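Local coordinates for Galactose/lactose metabolism regulatory protein GAL80 (Saccharomyces cerevisiae, PDB 3BTV) that represses the galactose and lactose metabolic genes by binding the activator GAL4 and blocking its transcriptional activation when no inducing sugar is present, at residues L28-G33 with Q68-S73; Q51-Y56 with S88-I93. The protein carries 1 engineered substitution. All coordinates share one frame; numbering follows the deposited sequence.

How the contacts relate
From the N terminus, the chain runs out of strand 21-26 into the loop 28-33, the first half of contact 1, and through helix 39-45 to strand 50-56, where 51-56 opens contact 2. Helix 60-69 then brings 68-73 back to the loop and closes contact 1. After strand 76-78 and helix 81-86 comes a turn running into strand 92-95; here segment 88-93 closes contact 2. The two closures therefore cross rather than nest. They meet at L28, whose CD2 packs 3.9 Å from L55 CD1, and L55 points away from 88-93. Contact 1 joins the loop after strand 21-26 to the C-terminal end of helix 60-69, at the surface; contact 2 reaches past strand 21-26 between its two neighbours.

Contact 1. Residues L28-G33 with Q68-S73; sequences LNAAKG and QRLKLS
A30 and R69 bring the two backbones closest, with their CA atoms 6.8 Å apart. Residues 28-33 form a loop without regular structure, turned back on itself by an Asx turn: N29 OD1 accepts from A31 N at 2.9 Å, a nearly straight bond (167° at the hydrogen) that reaches the oxygen from above its carbonyl plane. Facing it, helix 60-69 finishes in a Schellman motif, where K71 takes up positive phi.

The side chains meet by packing, without hydrogen bonds between the segments. A30 CB points into the helix end and sits between two neighbours, R69 CD at 3.8 Å and L70 CG at 3.9 Å. With CG anti to the backbone N (chi1 176°) and the chain extended as far as NE, R69 runs alongside this methyl and lays its guanidinium flat against the loop. A30 O stands over the centre of one face of the R69 guanidinium, 3.8 Å above the plane, a position that offers it no N-H. Farther out, R69 NH1 touches A31 CB at 3.4 Å. Outside the two segments, T66 of the same helix hydrogen-bonds A30 N, and L70 also packs on I36.

In Rossmann folds the loop after the first strand commonly forms part of the dinucleotide site; its place here is consistent with this protein's nucleotide binding, though the contact itself is surface packing.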
loop_
_atom_site.group_PDB
_atom_site.type_symbol
_atom_site.label_atom_id
_atom_site.label_comp_id
_atom_site.label_asym_id
_atom_site.label_seq_id
_atom_site.Cartn_x
_atom_site.Cartn_y
_atom_site.Cartn_z
ATOM N N LEU B 28 -33.755 -15.980 11.501
ATOM C CA LEU B 28 -34.691 -15.027 10.917
ATOM C C LEU B 28 -35.633 -14.478 11.981
ATOM O O LEU B 28 -36.327 -15.234 12.653
ATOM C CB LEU B 28 -35.505 -15.676 9.803
ATOM C CG LEU B 28 -36.619 -14.777 9.277
ATOM C CD1 LEU B 28 -36.045 -13.424 8.844
ATOM C CD2 LEU B 28 -37.363 -15.463 8.137
ATOM N N ASN B 29 -35.655 -13.160 12.131
ATOM C CA ASN B 29 -36.517 -12.526 13.116
ATOM C C ASN B 29 -37.156 -11.266 12.554
ATOM O O ASN B 29 -36.463 -10.293 12.253
ATOM C CB ASN B 29 -35.724 -12.191 14.375
ATOM C CG ASN B 29 -36.591 -11.606 15.469
ATOM O OD1 ASN B 29 -37.723 -11.175 15.230
ATOM N ND2 ASN B 29 -36.063 -11.586 16.684
ATOM N N ALA B 30 -38.480 -11.282 12.425
ATOM C CA ALA B 30 -39.191 -10.178 11.784
ATOM C C ALA B 30 -38.989 -8.828 12.477
ATOM O O ALA B 30 -39.191 -7.778 11.861
ATOM C CB ALA B 30 -40.665 -10.496 11.671
ATOM N N ALA B 31 -38.589 -8.855 13.747
ATOM C CA ALA B 31 -38.430 -7.623 14.520
ATOM C C ALA B 31 -36.978 -7.209 14.737
ATOM O O ALA B 31 -36.703 -6.063 15.085
ATOM C CB ALA B 31 -39.136 -7.745 15.856
ATOM N N LYS B 32 -36.053 -8.137 14.533
ATOM C CA LYS B 32 -34.657 -7.895 14.870
ATOM C C LYS B 32 -33.721 -8.711 13.980
ATOM O O LYS B 32 -34.112 -9.745 13.438
ATOM C CB LYS B 32 -34.418 -8.234 16.347
ATOM C CG LYS B 32 -33.123 -7.685 16.935
ATOM C CD LYS B 32 -33.048 -7.939 18.437
ATOM C CE LYS B 32 -31.769 -7.372 19.040
ATOM N NZ LYS B 32 -31.675 -7.630 20.504
ATOM N N GLY B 33 -32.486 -8.237 13.829
ATOM C CA GLY B 33 -31.490 -8.951 13.050
ATOM C C GLY B 33 -31.382 -8.477 11.614
ATOM O O GLY B 33 -32.114 -7.587 11.180
ATOM N N GLN B 68 -46.043 -15.363 11.857
ATOM C CA GLN B 68 -47.311 -14.655 11.838
ATOM C C GLN B 68 -47.124 -13.253 11.277
ATOM O O GLN B 68 -47.807 -12.851 10.335
ATOM C CB GLN B 68 -47.893 -14.589 13.249
ATOM C CG GLN B 68 -49.369 -14.266 13.299
ATOM C CD GLN B 68 -49.974 -14.570 14.649
ATOM O OE1 GLN B 68 -49.265 -14.923 15.592
ATOM N NE2 GLN B 68 -51.293 -14.439 14.753
ATOM N N ARG B 69 -46.182 -12.518 11.859
ATOM C CA ARG B 69 -45.933 -11.132 11.481
ATOM C C ARG B 69 -45.560 -10.992 10.007
ATOM O O ARG B 69 -45.640 -9.903 9.442
ATOM C CB ARG B 69 -44.843 -10.531 12.373
ATOM C CG ARG B 69 -44.437 -9.116 11.997
ATOM C CD ARG B 69 -43.582 -8.489 13.081
ATOM N NE ARG B 69 -43.069 -7.182 12.681
ATOM C CZ ARG B 69 -42.408 -6.359 13.489
ATOM N NH1 ARG B 69 -42.184 -6.703 14.752
ATOM N NH2 ARG B 69 -41.974 -5.188 13.035
ATOM N N LEU B 70 -45.161 -12.097 9.387
ATOM C CA LEU B 70 -44.770 -12.073 7.983
ATOM C C LEU B 70 -45.744 -12.825 7.084
ATOM O O LEU B 70 -45.602 -12.805 5.863
ATOM C CB LEU B 70 -43.358 -12.637 7.803
ATOM C CG LEU B 70 -42.222 -11.770 8.337
ATOM C CD1 LEU B 70 -40.876 -12.427 8.070
ATOM C CD2 LEU B 70 -42.284 -10.380 7.718
ATOM N N LYS B 71 -46.725 -13.489 7.688
ATOM C CA LYS B 71 -47.720 -14.244 6.929
ATOM C C LYS B 71 -47.097 -15.425 6.181
ATOM O O LYS B 71 -47.396 -15.653 5.007
ATOM C CB LYS B 71 -48.437 -13.331 5.932
ATOM C CG LYS B 71 -49.194 -12.177 6.561
ATOM C CD LYS B 71 -50.511 -12.644 7.144
ATOM C CE LYS B 71 -51.329 -11.469 7.639
ATOM N NZ LYS B 71 -50.592 -10.695 8.673
ATOM N N LEU B 72 -46.233 -16.172 6.861
ATOM C CA LEU B 72 -45.576 -17.325 6.253
ATOM C C LEU B 72 -46.436 -18.574 6.436
ATOM O O LEU B 72 -46.156 -19.409 7.298
ATOM C CB LEU B 72 -44.193 -17.533 6.873
ATOM C CG LEU B 72 -43.398 -16.251 7.151
ATOM C CD1 LEU B 72 -42.108 -16.543 7.919
ATOM C CD2 LEU B 72 -43.102 -15.502 5.858
ATOM N N SER B 73 -47.476 -18.698 5.617
ATOM C CA SER B 73 -48.498 -19.727 5.813
ATOM C C SER B 73 -48.023 -21.151 5.511
ATOM O O SER B 73 -48.805 -22.100 5.583
ATOM C CB SER B 73 -49.749 -19.406 4.992
ATOM O OG SER B 73 -49.448 -19.365 3.609
#

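Contact 2. Residues Q51-Y56 with S88-I93; sequences QITALY and STIDMI
T53 on strand 50-56 meets the turn ahead of strand 92-95 through the backbone carbonyl of T89, their CA atoms lying 6.5 Å apart. Starting at the branch point, T53 CB is 3.6 Å from T89 O. Of its two branches, the methyl T53 CG2 is the looser, 4.0 Å from T89 O. The hydroxyl makes the closest approach: T53 OG1 donates to T89 O over 2.6 Å, from 46° above the carbonyl plane and thus off its lone pairs. A chi1 of 67° sets this hydroxyl between the T53 backbone N and carbonyl carbon and aims it at the turn. The hydroxyl of T89 is engaged elsewhere, with S87.

In the parallel Rossmann sheet, strands 50-56 and 92-95 flank strand 21-26 and so do not pair with each other. R22 of that middle strand touches both threonine side chains, while the T53 backbone is bonded to V23 on one neighbouring strand and to T76 on the other. A valine in place of this threonine, having no hydroxyl, would probably leave the T89 carbonyl without its mate and the turn less firmly tied to the strand.

One residue along, the contact becomes apolar. A54 CB meets the end of I90, 3.6 Å from I90 CG1 and 3.5 Å from I90 CD1. The CA-CB bond of I90 does not aim at the strand; it is the extended CG1-CD1 branch (chi2 171°) that reaches across to the methyl. F84 of helix 81-86 also packs against A54, and the I90 carbonyl oxygen is bonded by N116.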
loop_
_atom_site.group_PDB
_atom_site.type_symbol
_atom_site.label_atom_id
_atom_site.label_comp_id
_atom_site.label_asym_id
_atom_site.label_seq_id
_atom_site.Cartn_x
_atom_site.Cartn_y
_atom_site.Cartn_z
ATOM N N GLN B 51 -39.691 -21.022 -0.890
ATOM C CA GLN B 51 -40.725 -20.925 0.126
ATOM C C GLN B 51 -40.184 -21.315 1.498
ATOM O O GLN B 51 -39.527 -22.345 1.646
ATOM C CB GLN B 51 -41.924 -21.805 -0.239
ATOM C CG GLN B 51 -42.959 -21.114 -1.111
ATOM C CD GLN B 51 -43.502 -19.849 -0.473
ATOM O OE1 GLN B 51 -42.943 -18.766 -0.640
ATOM N NE2 GLN B 51 -44.601 -19.983 0.261
ATOM N N ILE B 52 -40.466 -20.486 2.497
ATOM C CA ILE B 52 -40.050 -20.764 3.867
ATOM C C ILE B 52 -41.025 -21.713 4.554
ATOM O O ILE B 52 -42.109 -21.310 4.978
ATOM C CB ILE B 52 -39.915 -19.462 4.680
ATOM C CG1 ILE B 52 -38.732 -18.635 4.160
ATOM C CG2 ILE B 52 -39.734 -19.763 6.154
ATOM C CD1 ILE B 52 -38.563 -17.294 4.858
ATOM N N THR B 53 -40.631 -22.978 4.667
ATOM C CA THR B 53 -41.501 -24.003 5.225
ATOM C C THR B 53 -41.145 -24.343 6.669
ATOM O O THR B 53 -41.898 -25.029 7.357
ATOM C CB THR B 53 -41.449 -25.295 4.390
ATOM O OG1 THR B 53 -40.148 -25.886 4.504
ATOM C CG2 THR B 53 -41.750 -24.998 2.926
ATOM N N ALA B 54 -39.993 -23.867 7.123
ATOM C CA ALA B 54 -39.543 -24.153 8.479
ATOM C C ALA B 54 -38.792 -22.968 9.068
ATOM O O ALA B 54 -38.252 -22.138 8.338
ATOM C CB ALA B 54 -38.671 -25.389 8.491
ATOM N N LEU B 55 -38.750 -22.899 10.394
ATOM C CA LEU B 55 -38.120 -21.777 11.078
ATOM C C LEU B 55 -37.736 -22.239 12.472
ATOM O O LEU B 55 -38.507 -22.948 13.119
ATOM C CB LEU B 55 -39.110 -20.617 11.178
ATOM C CG LEU B 55 -38.618 -19.199 10.917
ATOM C CD1 LEU B 55 -38.250 -19.048 9.458
ATOM C CD2 LEU B 55 -39.680 -18.184 11.304
ATOM N N TYR B 56 -36.556 -21.850 12.944
ATOM C CA TYR B 56 -36.159 -22.228 14.300
ATOM C C TYR B 56 -35.342 -21.176 15.030
ATOM O O TYR B 56 -34.524 -20.486 14.440
ATOM C CB TYR B 56 -35.386 -23.549 14.313
ATOM C CG TYR B 56 -34.670 -23.793 15.624
ATOM C CD1 TYR B 56 -35.343 -24.327 16.719
ATOM C CD2 TYR B 56 -33.326 -23.470 15.775
ATOM C CE1 TYR B 56 -34.696 -24.545 17.925
ATOM C CE2 TYR B 56 -32.671 -23.683 16.978
ATOM C CZ TYR B 56 -33.361 -24.223 18.050
ATOM O OH TYR B 56 -32.713 -24.436 19.245
ATOM N N SER B 88 -38.531 -33.227 7.054
ATOM C CA SER B 88 -38.347 -33.515 5.640
ATOM C C SER B 88 -39.067 -32.484 4.784
ATOM O O SER B 88 -39.102 -32.596 3.560
ATOM C CB SER B 88 -38.845 -34.920 5.311
ATOM O OG SER B 88 -40.111 -35.158 5.903
ATOM N N THR B 89 -39.639 -31.476 5.435
ATOM C CA THR B 89 -40.302 -30.388 4.726
ATOM C C THR B 89 -39.285 -29.358 4.254
ATOM O O THR B 89 -39.653 -28.332 3.684
ATOM C CB THR B 89 -41.343 -29.687 5.615
ATOM O OG1 THR B 89 -40.698 -29.141 6.772
ATOM C CG2 THR B 89 -42.417 -30.673 6.058
ATOM N N ILE B 90 -38.006 -29.646 4.486
ATOM C CA ILE B 90 -36.931 -28.691 4.219
ATOM C C ILE B 90 -35.973 -29.148 3.122
ATOM O O ILE B 90 -35.448 -30.261 3.163
ATOM C CB ILE B 90 -36.092 -28.422 5.482
ATOM C CG1 ILE B 90 -36.983 -27.983 6.645
ATOM C CG2 ILE B 90 -35.029 -27.370 5.193
ATOM C CD1 ILE B 90 -36.252 -27.912 7.974
ATOM N N ASP B 91 -35.728 -28.270 2.155
ATOM C CA ASP B 91 -34.808 -28.564 1.057
ATOM C C ASP B 91 -33.495 -27.799 1.199
ATOM O O ASP B 91 -32.418 -28.319 0.899
ATOM C CB ASP B 91 -35.452 -28.213 -0.280
ATOM C CG ASP B 91 -36.797 -28.875 -0.465
ATOM O OD1 ASP B 91 -36.978 -30.007 0.032
ATOM O OD2 ASP B 91 -37.670 -28.260 -1.114
ATOM N N MET B 92 -33.593 -26.552 1.642
ATOM C CA MET B 92 -32.414 -25.731 1.860
ATOM C C MET B 92 -32.403 -25.136 3.259
ATOM O O MET B 92 -33.358 -24.476 3.670
ATOM C CB MET B 92 -32.335 -24.608 0.828
ATOM C CG MET B 92 -31.240 -23.587 1.142
ATOM S SD MET B 92 -31.059 -22.264 -0.083
ATOM C CE MET B 92 -30.356 -23.177 -1.445
ATOM N N ILE B 93 -31.319 -25.369 3.991
ATOM C CA ILE B 93 -31.171 -24.779 5.317
ATOM C C ILE B 93 -30.283 -23.544 5.236
ATOM O O ILE B 93 -29.215 -23.576 4.625
ATOM C CB ILE B 93 -30.606 -25.788 6.337
ATOM C CG1 ILE B 93 -31.658 -26.856 6.657
ATOM C CG2 ILE B 93 -30.176 -25.081 7.607
ATOM C CD1 ILE B 93 -31.136 -28.011 7.490
#